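Local coordinates for beta-amyloid-like protein (Caenorhabditis elegans, PDB 3K66), which probably binds heparin through its E2 domain, as a nematode homolog of the human amyloid precursor protein, at residues Q112-H117 and R185-L190. Residues are numbered along the deposited sequence; the frame is centred on the assembly and turned at random.
Sequences QALATH and RDFPDL
A histidine-carboxylate hydrogen bond, H117 to D189, ties the C-terminal end of the long helix 55-119 to the short helix 188-191. H117 NE2 donates to D189 OD2 at 3.0 Å, with an N-H...O angle of 159°. The acceptor lies in the imidazole plane and is met nearly along its C-O axis; the imidazole and carboxylate planes are nearly coplanar. H117 reaches across because its CG stands anti to the backbone N (chi1 -171°). ND1 takes a weak hydrogen bond from the backbone N of N122, in the turn before helix 123-154, so both ring nitrogens have partners, which is likely to limit rotation of the imidazole.

The contact lies at one end of the elongated all-helical E2 domain, its centre about 36 Å from the centre of the chain, where the turn joining helices 55-119 and 123-154 faces the connection that follows helix 163-182. There F187, at the N-cap position of helix 188-191, brings CD2 to within 3.5 Å of H117 CD2, at the imidazole edge; the ring planes are inclined at 66°, an oblique pairing. L190 CD1 sits over one imidazole face, 4.2 Å from its centroid, a CH-pi contact. Replacing H117 with an alanine would probably leave D189 without this mate and uncover the side of L190 that the imidazole packs on. Deeper in, L114 CD2 meets L190 CD2 at 3.7 Å and F187 CD1 at 4.0 Å, while V126 of helix 123-154 touches both leucines.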
loop_
_atom_site.group_PDB
_atom_site.type_symbol
_atom_site.label_atom_id
_atom_site.label_comp_id
_atom_site.label_asym_id
_atom_site.label_seq_id
_atom_site.Cartn_x
_atom_site.Cartn_y
_atom_site.Cartn_z
ATOM N N GLN A 112 -23.713 -2.895 -19.379
ATOM C CA GLN A 112 -25.165 -2.978 -19.332
ATOM C C GLN A 112 -25.675 -1.603 -19.751
ATOM O O GLN A 112 -26.589 -1.483 -20.574
ATOM C CB GLN A 112 -25.654 -3.339 -17.919
ATOM C CG GLN A 112 -26.779 -4.396 -17.908
ATOM C CD GLN A 112 -27.194 -4.853 -16.513
ATOM O OE1 GLN A 112 -27.399 -6.051 -16.265
ATOM N NE2 GLN A 112 -27.337 -3.909 -15.607
ATOM N N ALA A 113 -25.061 -0.568 -19.187
ATOM C CA ALA A 113 -25.439 0.803 -19.496
ATOM C C ALA A 113 -25.486 0.980 -21.007
ATOM O O ALA A 113 -26.375 1.642 -21.544
ATOM C CB ALA A 113 -24.438 1.774 -18.887
ATOM N N LEU A 114 -24.513 0.391 -21.690
ATOM C CA LEU A 114 -24.441 0.489 -23.144
ATOM C C LEU A 114 -25.510 -0.352 -23.831
ATOM O O LEU A 114 -26.228 0.139 -24.706
ATOM C CB LEU A 114 -23.057 0.064 -23.649
ATOM C CG LEU A 114 -21.973 1.136 -23.621
ATOM C CD1 LEU A 114 -20.644 0.507 -23.974
ATOM C CD2 LEU A 114 -22.321 2.279 -24.595
ATOM N N ALA A 115 -25.607 -1.623 -23.448
ATOM C CA ALA A 115 -26.600 -2.504 -24.042
ATOM C C ALA A 115 -27.976 -1.870 -23.883
ATOM O O ALA A 115 -28.727 -1.774 -24.851
ATOM C CB ALA A 115 -26.555 -3.880 -23.388
ATOM N N THR A 116 -28.300 -1.422 -22.673
ATOM C CA THR A 116 -29.592 -0.786 -22.423
ATOM C C THR A 116 -29.778 0.449 -23.279
ATOM O O THR A 116 -30.895 0.879 -23.535
ATOM C CB THR A 116 -29.749 -0.373 -20.959
ATOM O OG1 THR A 116 -29.924 -1.543 -20.151
ATOM C CG2 THR A 116 -30.943 0.553 -20.787
ATOM N N HIS A 117 -28.673 1.008 -23.741
ATOM C CA HIS A 117 -28.721 2.199 -24.572
ATOM C C HIS A 117 -29.146 1.898 -25.995
ATOM O O HIS A 117 -29.854 2.690 -26.612
ATOM C CB HIS A 117 -27.359 2.880 -24.602
ATOM C CG HIS A 117 -27.386 4.217 -25.263
ATOM N ND1 HIS A 117 -27.973 5.321 -24.676
ATOM C CD2 HIS A 117 -26.952 4.626 -26.478
ATOM C CE1 HIS A 117 -27.897 6.347 -25.498
ATOM N NE2 HIS A 117 -27.282 5.955 -26.601
ATOM N N ARG A 185 -17.081 4.049 -29.754
ATOM C CA ARG A 185 -17.018 4.247 -31.195
ATOM C C ARG A 185 -18.256 3.777 -31.975
ATOM O O ARG A 185 -18.584 4.332 -33.032
ATOM C CB ARG A 185 -15.770 3.564 -31.751
ATOM C CG ARG A 185 -14.463 4.147 -31.230
ATOM C CD ARG A 185 -13.266 3.462 -31.863
ATOM N NE ARG A 185 -12.034 4.160 -31.539
ATOM C CZ ARG A 185 -10.843 3.836 -32.021
ATOM N NH1 ARG A 185 -10.706 2.814 -32.857
ATOM N NH2 ARG A 185 -9.787 4.544 -31.669
ATOM N N ASP A 186 -18.945 2.760 -31.465
ATOM C CA ASP A 186 -20.122 2.236 -32.150
ATOM C C ASP A 186 -21.418 3.011 -31.902
ATOM O O ASP A 186 -22.355 2.912 -32.690
ATOM C CB ASP A 186 -20.296 0.758 -31.806
ATOM C CG ASP A 186 -19.442 -0.138 -32.683
ATOM O OD1 ASP A 186 -19.494 -1.375 -32.501
ATOM O OD2 ASP A 186 -18.727 0.396 -33.563
ATOM N N PHE A 187 -21.489 3.764 -30.813
ATOM C CA PHE A 187 -22.677 4.560 -30.562
ATOM C C PHE A 187 -22.323 6.001 -30.913
ATOM O O PHE A 187 -22.130 6.847 -30.038
ATOM C CB PHE A 187 -23.121 4.406 -29.103
ATOM C CG PHE A 187 -23.695 3.052 -28.798
ATOM C CD1 PHE A 187 -22.855 1.976 -28.573
ATOM C CD2 PHE A 187 -25.071 2.834 -28.796
ATOM C CE1 PHE A 187 -23.361 0.693 -28.365
ATOM C CE2 PHE A 187 -25.588 1.545 -28.587
ATOM C CZ PHE A 187 -24.722 0.475 -28.369
ATOM N N PRO A 188 -22.259 6.292 -32.227
ATOM C CA PRO A 188 -21.923 7.620 -32.735
ATOM C C PRO A 188 -22.773 8.646 -32.047
ATOM O O PRO A 188 -22.283 9.678 -31.588
ATOM C CB PRO A 188 -22.234 7.514 -34.220
ATOM C CG PRO A 188 -23.385 6.559 -34.253
ATOM C CD PRO A 188 -22.899 5.491 -33.287
ATOM N N ASP A 189 -24.059 8.355 -31.980
ATOM C CA ASP A 189 -24.977 9.248 -31.314
ATOM C C ASP A 189 -24.400 9.636 -29.948
ATOM O O ASP A 189 -24.356 10.815 -29.580
ATOM C CB ASP A 189 -26.333 8.556 -31.109
ATOM C CG ASP A 189 -26.212 7.167 -30.435
ATOM O OD1 ASP A 189 -25.981 6.163 -31.146
ATOM O OD2 ASP A 189 -26.347 7.072 -29.195
ATOM N N LEU A 190 -23.903 8.633 -29.234
ATOM C CA LEU A 190 -23.378 8.807 -27.890
ATOM C C LEU A 190 -21.907 9.175 -27.764
ATOM O O LEU A 190 -21.523 9.946 -26.883
ATOM C CB LEU A 190 -23.709 7.525 -27.130
ATOM C CG LEU A 190 -22.989 7.059 -25.877
ATOM C CD1 LEU A 190 -23.917 7.148 -24.680
ATOM C CD2 LEU A 190 -22.560 5.610 -26.100
#